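Local coordinates for protein ATPase associated with various cellular activities, AAA_5 (Staphylothermus marinus, PDB 6N0S) that probably works as the ATP-hydrolysing part of an McrB restriction system, this chain being its N-terminal EVE-like domain, related in structure to PUA-like RNA-binding proteins, at residues 32-37 / 124-130; 79-84 / 133-137; 151-156 / 176-180. One frame throughout, in Å; residues are numbered along the deposited sequence.

Interaction 1 of 3, residues 32-37 / 124-130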
loop_
_atom_site.group_PDB
_atom_site.type_symbol
_atom_site.label_atom_id
_atom_site.label_comp_id
_atom_site.label_asym_id
_atom_site.label_seq_id
_atom_site.Cartn_x
_atom_site.Cartn_y
_atom_site.Cartn_z
ATOM N N TRP A 32 -4.960 -2.362 -0.637
ATOM C CA TRP A 32 -6.114 -2.784 -1.412
ATOM C C TRP A 32 -6.117 -2.012 -2.714
ATOM O O TRP A 32 -5.517 -0.942 -2.820
ATOM C CB TRP A 32 -7.402 -2.555 -0.607
ATOM C CG TRP A 32 -7.786 -1.128 -0.461
ATOM C CD1 TRP A 32 -7.410 -0.271 0.534
ATOM C CD2 TRP A 32 -8.636 -0.393 -1.325
ATOM N NE1 TRP A 32 -7.972 0.960 0.336
ATOM C CE2 TRP A 32 -8.731 0.911 -0.806
ATOM C CE3 TRP A 32 -9.318 -0.709 -2.505
ATOM C CZ2 TRP A 32 -9.489 1.903 -1.416
ATOM C CZ3 TRP A 32 -10.062 0.268 -3.115
ATOM C CH2 TRP A 32 -10.151 1.567 -2.571
ATOM N N GLY A 33 -6.790 -2.572 -3.700
ATOM C CA GLY A 33 -6.812 -1.970 -5.015
ATOM C C GLY A 33 -7.610 -2.834 -5.966
ATOM O O GLY A 33 -8.013 -3.954 -5.643
HETATM N N MSE A 34 -7.811 -2.299 -7.160
HETATM C CA MSE A 34 -8.538 -2.994 -8.187
HETATM C C MSE A 34 -7.574 -3.876 -8.947
HETATM O O MSE A 34 -6.574 -3.393 -9.445
HETATM C CB MSE A 34 -9.203 -2.004 -9.146
HETATM C CG MSE A 34 -10.027 -2.671 -10.258
HETATM SE SE MSE A 34 -10.859 -1.314 -11.454
HETATM C CE MSE A 34 -11.652 -0.309 -10.171
ATOM N N ILE A 35 -7.920 -5.158 -9.049
ATOM C CA ILE A 35 -6.987 -6.161 -9.527
ATOM C C ILE A 35 -6.537 -5.828 -10.948
ATOM O O ILE A 35 -5.338 -5.714 -11.214
ATOM C CB ILE A 35 -7.623 -7.556 -9.411
ATOM C CG1 ILE A 35 -7.739 -7.929 -7.933
ATOM C CG2 ILE A 35 -6.814 -8.616 -10.175
ATOM C CD1 ILE A 35 -8.492 -9.233 -7.628
ATOM N N LYS A 36 -7.487 -5.578 -11.860
ATOM C CA LYS A 36 -7.131 -5.341 -13.263
ATOM C C LYS A 36 -6.311 -4.072 -13.456
ATOM O O LYS A 36 -5.681 -3.909 -14.505
ATOM C CB LYS A 36 -8.388 -5.275 -14.143
ATOM C CG LYS A 36 -9.227 -4.009 -13.972
ATOM C CD LYS A 36 -10.567 -4.064 -14.723
ATOM C CE LYS A 36 -11.038 -2.650 -15.152
ATOM N NZ LYS A 36 -12.283 -2.647 -15.984
ATOM N N LYS A 37 -6.258 -3.195 -12.466
ATOM C CA LYS A 37 -5.369 -2.043 -12.540
ATOM C C LYS A 37 -3.953 -2.329 -12.038
ATOM O O LYS A 37 -3.045 -1.551 -12.339
ATOM C CB LYS A 37 -5.925 -0.872 -11.728
ATOM C CG LYS A 37 -7.211 -0.275 -12.270
ATOM C CD LYS A 37 -6.931 0.885 -13.250
ATOM C CE LYS A 37 -8.210 1.489 -13.853
ATOM N NZ LYS A 37 -9.064 2.182 -12.831
ATOM N N ILE A 124 -10.850 5.768 -9.684
ATOM C CA ILE A 124 -10.827 4.409 -10.218
ATOM C C ILE A 124 -12.127 3.971 -10.891
ATOM O O ILE A 124 -12.092 3.035 -11.710
ATOM C CB ILE A 124 -10.424 3.371 -9.145
ATOM C CG1 ILE A 124 -11.381 3.351 -7.968
ATOM C CG2 ILE A 124 -9.009 3.632 -8.676
ATOM C CD1 ILE A 124 -11.054 2.269 -6.967
ATOM N N ARG A 125 -13.251 4.604 -10.584
ATOM C CA ARG A 125 -14.534 4.356 -11.248
ATOM C C ARG A 125 -14.840 2.870 -11.415
ATOM O O ARG A 125 -14.829 2.350 -12.531
ATOM C CB ARG A 125 -14.556 5.065 -12.602
ATOM C CG ARG A 125 -14.207 6.557 -12.479
ATOM C CD ARG A 125 -14.140 7.277 -13.810
ATOM N NE ARG A 125 -12.972 6.889 -14.598
ATOM C CZ ARG A 125 -11.738 7.345 -14.399
ATOM N NH1 ARG A 125 -11.484 8.224 -13.434
ATOM N NH2 ARG A 125 -10.746 6.923 -15.162
ATOM N N PRO A 126 -15.152 2.162 -10.338
ATOM C CA PRO A 126 -15.449 0.740 -10.456
ATOM C C PRO A 126 -16.736 0.497 -11.223
ATOM O O PRO A 126 -17.621 1.344 -11.298
ATOM C CB PRO A 126 -15.596 0.283 -9.001
ATOM C CG PRO A 126 -15.025 1.382 -8.184
ATOM C CD PRO A 126 -15.292 2.624 -8.953
ATOM N N SER A 127 -16.824 -0.697 -11.779
ATOM C CA SER A 127 -18.050 -1.235 -12.327
ATOM C C SER A 127 -18.483 -2.415 -11.472
ATOM O O SER A 127 -17.736 -2.892 -10.611
ATOM C CB SER A 127 -17.843 -1.664 -13.776
ATOM O OG SER A 127 -17.125 -2.892 -13.845
ATOM N N ARG A 128 -19.694 -2.902 -11.742
ATOM C CA ARG A 128 -20.259 -3.979 -10.936
ATOM C C ARG A 128 -19.400 -5.234 -10.996
ATOM O O ARG A 128 -19.356 -6.001 -10.027
ATOM C CB ARG A 128 -21.688 -4.293 -11.398
ATOM C CG ARG A 128 -22.489 -3.060 -11.843
ATOM C CD ARG A 128 -24.012 -3.211 -11.666
ATOM N NE ARG A 128 -24.666 -1.894 -11.632
ATOM C CZ ARG A 128 -24.648 -1.074 -10.581
ATOM N NH1 ARG A 128 -24.016 -1.432 -9.471
ATOM N NH2 ARG A 128 -25.257 0.110 -10.636
ATOM N N SER A 129 -18.715 -5.458 -12.118
ATOM C CA SER A 129 -17.886 -6.638 -12.291
ATOM C C SER A 129 -16.471 -6.486 -11.736
ATOM O O SER A 129 -15.804 -7.502 -11.495
ATOM C CB SER A 129 -17.798 -6.980 -13.784
ATOM O OG SER A 129 -17.815 -5.790 -14.556
ATOM N N ASP A 130 -15.989 -5.263 -11.535
ATOM C CA ASP A 130 -14.599 -5.079 -11.127
ATOM C C ASP A 130 -14.359 -5.740 -9.779
ATOM O O ASP A 130 -15.187 -5.652 -8.872
ATOM C CB ASP A 130 -14.248 -3.594 -11.055
ATOM C CG ASP A 130 -14.223 -2.923 -12.421
ATOM O OD1 ASP A 130 -14.160 -3.643 -13.428
ATOM O OD2 ASP A 130 -14.251 -1.672 -12.486
#

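Interaction 2 of 3, residues 79-84 / 133-137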
loop_
_atom_site.group_PDB
_atom_site.type_symbol
_atom_site.label_atom_id
_atom_site.label_comp_id
_atom_site.label_asym_id
_atom_site.label_seq_id
_atom_site.Cartn_x
_atom_site.Cartn_y
_atom_site.Cartn_z
ATOM N N LEU A 79 3.137 -7.509 6.508
ATOM C CA LEU A 79 2.084 -8.243 5.819
ATOM C C LEU A 79 2.355 -9.735 6.012
ATOM O O LEU A 79 3.269 -10.285 5.389
ATOM C CB LEU A 79 2.067 -7.853 4.340
ATOM C CG LEU A 79 1.272 -8.729 3.378
ATOM C CD1 LEU A 79 -0.050 -8.935 3.855
ATOM C CD2 LEU A 79 1.194 -8.088 1.992
ATOM N N SER A 80 1.554 -10.388 6.851
ATOM C CA SER A 80 1.827 -11.746 7.311
ATOM C C SER A 80 0.740 -12.698 6.846
ATOM O O SER A 80 -0.426 -12.323 6.728
ATOM C CB SER A 80 1.909 -11.823 8.833
ATOM O OG SER A 80 0.603 -11.859 9.395
ATOM N N LYS A 81 1.138 -13.949 6.587
ATOM C CA LYS A 81 0.182 -14.956 6.154
ATOM C C LYS A 81 -0.833 -15.253 7.243
ATOM O O LYS A 81 -2.011 -15.491 6.947
ATOM C CB LYS A 81 0.930 -16.228 5.729
ATOM C CG LYS A 81 0.194 -17.064 4.666
ATOM C CD LYS A 81 1.002 -18.294 4.229
ATOM C CE LYS A 81 2.279 -17.944 3.449
ATOM N NZ LYS A 81 3.005 -19.188 3.013
ATOM N N GLU A 82 -0.392 -15.213 8.503
ATOM C CA GLU A 82 -1.283 -15.407 9.640
ATOM C C GLU A 82 -2.412 -14.375 9.662
ATOM O O GLU A 82 -3.564 -14.711 9.966
ATOM C CB GLU A 82 -0.453 -15.348 10.923
ATOM C CG GLU A 82 -1.244 -15.308 12.208
ATOM C CD GLU A 82 -0.691 -14.274 13.182
ATOM O OE1 GLU A 82 0.505 -14.371 13.550
ATOM O OE2 GLU A 82 -1.443 -13.351 13.564
ATOM N N ASN A 83 -2.116 -13.115 9.349
ATOM C CA ASN A 83 -3.188 -12.136 9.240
ATOM C C ASN A 83 -3.929 -12.220 7.908
ATOM O O ASN A 83 -4.869 -11.446 7.680
ATOM C CB ASN A 83 -2.640 -10.715 9.442
ATOM C CG ASN A 83 -2.020 -10.490 10.833
ATOM O OD1 ASN A 83 -1.007 -9.791 10.974
ATOM N ND2 ASN A 83 -2.643 -11.049 11.862
ATOM N N ASN A 84 -3.557 -13.148 7.034
ATOM C CA ASN A 84 -4.076 -13.170 5.672
ATOM C C ASN A 84 -4.244 -14.608 5.196
ATOM O O ASN A 84 -3.904 -14.944 4.058
ATOM C CB ASN A 84 -3.157 -12.402 4.716
ATOM C CG ASN A 84 -3.216 -10.917 4.927
ATOM O OD1 ASN A 84 -4.145 -10.260 4.462
ATOM N ND2 ASN A 84 -2.214 -10.365 5.605
ATOM N N PHE A 133 -8.583 -6.595 -4.466
ATOM C CA PHE A 133 -7.791 -7.344 -3.504
ATOM C C PHE A 133 -7.681 -6.564 -2.199
ATOM O O PHE A 133 -7.801 -5.331 -2.175
ATOM C CB PHE A 133 -6.385 -7.681 -4.055
ATOM C CG PHE A 133 -5.486 -6.491 -4.277
ATOM C CD1 PHE A 133 -4.720 -5.973 -3.248
ATOM C CD2 PHE A 133 -5.374 -5.922 -5.524
ATOM C CE1 PHE A 133 -3.866 -4.896 -3.472
ATOM C CE2 PHE A 133 -4.532 -4.843 -5.747
ATOM C CZ PHE A 133 -3.781 -4.337 -4.719
ATOM N N LEU A 134 -7.438 -7.310 -1.108
ATOM C CA LEU A 134 -7.283 -6.748 0.223
ATOM C C LEU A 134 -6.290 -7.571 1.019
ATOM O O LEU A 134 -6.470 -8.775 1.174
ATOM C CB LEU A 134 -8.619 -6.730 0.959
ATOM C CG LEU A 134 -8.637 -6.257 2.412
ATOM C CD1 LEU A 134 -8.104 -4.882 2.528
ATOM C CD2 LEU A 134 -10.056 -6.316 2.882
ATOM N N PHE A 135 -5.285 -6.910 1.559
ATOM C CA PHE A 135 -4.378 -7.499 2.527
ATOM C C PHE A 135 -4.510 -6.741 3.839
ATOM O O PHE A 135 -4.475 -5.501 3.860
ATOM C CB PHE A 135 -2.924 -7.440 2.046
ATOM C CG PHE A 135 -2.651 -8.277 0.825
ATOM C CD1 PHE A 135 -2.572 -9.655 0.918
ATOM C CD2 PHE A 135 -2.478 -7.692 -0.404
ATOM C CE1 PHE A 135 -2.299 -10.434 -0.180
ATOM C CE2 PHE A 135 -2.221 -8.475 -1.512
ATOM C CZ PHE A 135 -2.132 -9.859 -1.387
ATOM N N ARG A 136 -4.632 -7.476 4.937
ATOM C CA ARG A 136 -4.607 -6.863 6.262
ATOM C C ARG A 136 -3.161 -6.802 6.749
ATOM O O ARG A 136 -2.485 -7.831 6.794
ATOM C CB ARG A 136 -5.483 -7.661 7.227
ATOM C CG ARG A 136 -6.971 -7.489 6.965
ATOM C CD ARG A 136 -7.784 -8.508 7.717
ATOM N NE ARG A 136 -9.045 -7.950 8.188
ATOM C CZ ARG A 136 -10.192 -8.000 7.518
ATOM N NH1 ARG A 136 -10.257 -8.585 6.331
ATOM N NH2 ARG A 136 -11.292 -7.473 8.052
ATOM N N LEU A 137 -2.697 -5.598 7.092
ATOM C CA LEU A 137 -1.385 -5.336 7.659
ATOM C C LEU A 137 -1.435 -5.359 9.189
ATOM O O LEU A 137 -2.501 -5.303 9.804
ATOM C CB LEU A 137 -0.877 -3.963 7.208
ATOM C CG LEU A 137 -0.815 -3.784 5.685
ATOM C CD1 LEU A 137 -0.465 -2.350 5.340
ATOM C CD2 LEU A 137 0.180 -4.760 5.075
HETATM O O HOH W 1 -0.171 -8.464 8.442
#

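Interaction 3 of 3, residues 151-156 / 176-180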
loop_
_atom_site.group_PDB
_atom_site.type_symbol
_atom_site.label_atom_id
_atom_site.label_comp_id
_atom_site.label_asym_id
_atom_site.label_seq_id
_atom_site.Cartn_x
_atom_site.Cartn_y
_atom_site.Cartn_z
ATOM N N GLN A 151 16.681 12.086 0.381
ATOM C CA GLN A 151 17.704 11.382 1.139
ATOM C C GLN A 151 18.101 10.057 0.510
ATOM O O GLN A 151 19.168 9.535 0.839
ATOM C CB GLN A 151 17.228 11.109 2.565
ATOM C CG GLN A 151 17.158 12.315 3.516
ATOM C CD GLN A 151 16.490 11.961 4.837
ATOM O OE1 GLN A 151 15.310 12.239 5.031
ATOM N NE2 GLN A 151 17.233 11.313 5.735
ATOM N N VAL A 152 17.267 9.472 -0.348
ATOM C CA VAL A 152 17.554 8.141 -0.863
ATOM C C VAL A 152 17.368 8.089 -2.375
ATOM O O VAL A 152 17.312 7.003 -2.957
ATOM C CB VAL A 152 16.686 7.073 -0.181
ATOM C CG1 VAL A 152 16.985 7.028 1.274
ATOM C CG2 VAL A 152 15.188 7.335 -0.411
ATOM N N ARG A 153 17.333 9.257 -3.021
ATOM C CA ARG A 153 16.969 9.333 -4.431
ATOM C C ARG A 153 17.964 8.600 -5.323
ATOM O O ARG A 153 17.600 8.163 -6.414
ATOM C CB ARG A 153 16.851 10.802 -4.860
ATOM C CG ARG A 153 18.120 11.630 -4.710
ATOM C CD ARG A 153 17.915 13.085 -5.160
ATOM N NE ARG A 153 17.312 13.178 -6.492
ATOM C CZ ARG A 153 16.089 13.644 -6.759
ATOM N NH1 ARG A 153 15.295 14.090 -5.795
ATOM N NH2 ARG A 153 15.653 13.674 -8.014
ATOM N N ASP A 154 19.213 8.466 -4.888
ATOM C CA ASP A 154 20.232 7.802 -5.680
ATOM C C ASP A 154 20.338 6.327 -5.342
ATOM O O ASP A 154 21.169 5.631 -5.926
ATOM C CB ASP A 154 21.582 8.513 -5.496
ATOM C CG ASP A 154 21.613 9.888 -6.188
ATOM O OD1 ASP A 154 21.121 9.985 -7.331
ATOM O OD2 ASP A 154 22.100 10.873 -5.591
ATOM N N ILE A 155 19.458 5.833 -4.480
ATOM C CA ILE A 155 19.466 4.456 -4.015
ATOM C C ILE A 155 18.297 3.675 -4.595
ATOM O O ILE A 155 18.480 2.615 -5.205
ATOM C CB ILE A 155 19.441 4.416 -2.474
ATOM C CG1 ILE A 155 20.766 4.935 -1.935
ATOM C CG2 ILE A 155 19.140 3.013 -1.969
ATOM C CD1 ILE A 155 20.675 5.419 -0.519
ATOM N N ILE A 156 17.083 4.182 -4.401
ATOM C CA ILE A 156 15.887 3.607 -5.013
ATOM C C ILE A 156 15.620 4.325 -6.332
ATOM O O ILE A 156 16.186 5.390 -6.597
ATOM C CB ILE A 156 14.669 3.674 -4.063
ATOM C CG1 ILE A 156 14.474 5.068 -3.432
ATOM C CG2 ILE A 156 14.817 2.640 -2.934
ATOM C CD1 ILE A 156 13.687 6.079 -4.283
ATOM N N ALA A 176 18.271 0.726 3.822
ATOM C CA ALA A 176 18.671 2.116 3.645
ATOM C C ALA A 176 17.609 3.080 4.174
ATOM O O ALA A 176 17.936 4.105 4.789
ATOM C CB ALA A 176 18.943 2.398 2.167
ATOM N N ILE A 177 16.337 2.800 3.886
ATOM C CA ILE A 177 15.240 3.651 4.337
ATOM C C ILE A 177 14.987 3.438 5.823
ATOM O O ILE A 177 14.868 4.389 6.603
ATOM C CB ILE A 177 13.974 3.355 3.505
ATOM C CG1 ILE A 177 14.129 3.838 2.059
ATOM C CG2 ILE A 177 12.734 3.997 4.134
ATOM C CD1 ILE A 177 13.036 3.277 1.114
ATOM N N HIS A 178 14.888 2.173 6.219
ATOM C CA HIS A 178 14.715 1.817 7.616
ATOM C C HIS A 178 15.759 2.483 8.496
ATOM O O HIS A 178 15.447 2.940 9.596
ATOM C CB HIS A 178 14.799 0.301 7.762
ATOM C CG HIS A 178 14.526 -0.193 9.154
ATOM N ND1 HIS A 178 13.269 -0.175 9.716
ATOM C CD2 HIS A 178 15.340 -0.765 10.073
ATOM C CE1 HIS A 178 13.326 -0.695 10.931
ATOM N NE2 HIS A 178 14.570 -1.070 11.167
ATOM N N SER A 179 17.004 2.548 8.026
ATOM C CA SER A 179 18.099 3.068 8.835
ATOM C C SER A 179 18.064 4.583 8.925
ATOM O O SER A 179 18.884 5.175 9.633
ATOM C CB SER A 179 19.454 2.598 8.267
ATOM O OG SER A 179 19.916 3.447 7.221
ATOM N N ARG A 180 17.139 5.217 8.214
ATOM C CA ARG A 180 16.984 6.654 8.240
ATOM C C ARG A 180 15.748 7.014 9.066
ATOM O O ARG A 180 14.909 6.177 9.417
ATOM C CB ARG A 180 16.916 7.208 6.810
ATOM C CG ARG A 180 18.287 7.447 6.203
ATOM C CD ARG A 180 18.243 7.608 4.699
ATOM N NE ARG A 180 19.557 7.922 4.131
ATOM C CZ ARG A 180 20.390 7.046 3.556
ATOM N NH1 ARG A 180 20.094 5.750 3.432
ATOM N NH2 ARG A 180 21.542 7.484 3.079
HETATM O O HOH W 2 20.232 10.830 4.968
#

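Interaction 1 of 3, residues 32-37 / 124-130
Met34, present as selenomethionine, meets Ile124 and Pro126 at the apolar centre of the contact, where one long side chain at the end of strand 30-34 packs against the loop that leaves helix 110-124. Its methyl CE lies 4.0 Å from Ile124 CB and 4.2 Å from Pro126 CB. The chain runs out straight as far as the selenium, and a final bend (chi3 -52°) turns CE toward Ile124 and Pro126. Beyond them, Ile124 CD1 approaches Trp32 CZ3 at 4.5 Å.

The polar edge begins at Asp130, whose OD2 is 3.6 Å from Met34 SE, an oblique approach that brings a carboxylate against the apolar patch. Its own loop grips that oxygen: Ser127 N donates to Asp130 OD2 over 2.8 Å, arriving from above the carboxylate plane, within a type I turn that the Asp130 N to Ser127 O bond closes. Outermost, Lys36 extends across the carboxylate and sets NZ 3.3 Å from Asp130 OD1, a salt bridge whose hydrogen bond is weak. An alanine at Asp130 would be likely to leave Lys36 without its counter-charge and Ser127 N without its acceptor, the turn then being held by its backbone bond alone. Lys37 flanks the other end of the loop, its NZ 3.3 Å from Ile124 O.

Strand 30-34 and the exit of helix 110-124 are thus joined beside strand 132-136, where Phe132 packs on Trp32, Met34 and Ile124. Helix 92-105 contributes Trp92, which touches both Trp32 and Pro126.

Interaction 2 of 3, residues 79-84 / 133-137
Asn84 grips Arg136 by its backbone, offering its side-chain amide much as a neighbouring strand would offer a peptide group. Arg136 N donates to Asn84 OD1 over 2.9 Å, in the carbonyl plane and on a lone pair, while Asn84 ND2 returns a bond of 2.8 Å to Arg136 O. The same ND2 also donates to Ser80 O, nearly within the amide plane, and these three bonds together fix the rotation of the amide. Next to these bonds lies the tight apolar part. Leu79 CG stands anti to the backbone N (chi1 166°), which carries CD1 to 3.7 Å from Phe135 CB and CD2 over one face of the Phe135 ring, toward its rim. Leu137 CD2 also packs on this leucine, 3.7 Å from Leu79 CB.

The outer side is looser. Asn83 O merely rests 3.9 Å from Arg136 CB, and water 1 accepts from Ser80 N and can donate to Arg136 O. Here the turn that follows strand 72-80 is shaped from within by Ser80 OG, which accepts from Asn83 N at 3.0 Å.

That last bond makes an ST motif at the end of strand 72-80, and the Asn84 amide bridges the mixed sheet to the three-stranded sheet of this EVE-like domain.

Interaction 3 of 3, residues 151-156 / 176-180
Val152 and Arg180 supply the main van der Waals contact, an example of an arginine whose flat end is used for packing as well as for polar bonds. Val152 CG1 lies 3.7 Å from Arg180 CD and continues over one face of the guanidinium, which Gln151 O overlies on the same side. Ile155 CD1 approaches NH1 obliquely. The purely apolar pairs are more widely spaced: Ile155 CG2 sits 4.2 Å from Ala176 CB, and Val152 CG1 is 4.4 Å from Ile177 CG1. Phe73 of strand 72-80 touches both Val152 and Ile177.

No direct hydrogen bond joins the two segments. Within 176-180, Arg180 NH1 donates to Ala176 O over 3.0 Å, with the acceptor close to the guanidinium plane although the donor stands above the carbonyl plane. Between the segments, water 2 accepts from Gln151 NE2 and from Arg180 NE, both at 3.1 Å, lying in the guanidinium plane at its edge. Gln151 OE1 is taken by Lys148 N.

Structural packing thus ties the loop after strand 138-148 to the C-terminal end of helix 171-178, with N-H groups at the guanidinium edge used by Ala176 O and water 2 while Val152 CG1 and Gln151 O overlie one face.

Overall arrangement
Following the chain from the N terminus, strand 30-34 opens interaction 1, and strand 72-80 opens interaction 2 before interaction 1 has closed at 124-130. Interaction 2 then closes at 133-137, so the two contacts cross rather than nest, spanning 86 and 48 residues that include helices 92-105 and 110-124. They meet directly, since strands 30-34 and 132-136 are neighbours in one sheet, with Gly33 O 2.9 Å from Phe133 N. Interaction 3 follows in series, closing a short excursion of 19 residues between the loop after strand 138-148 and helix 171-178. Its centre lies about 32 Å from that of interaction 1, across the domain.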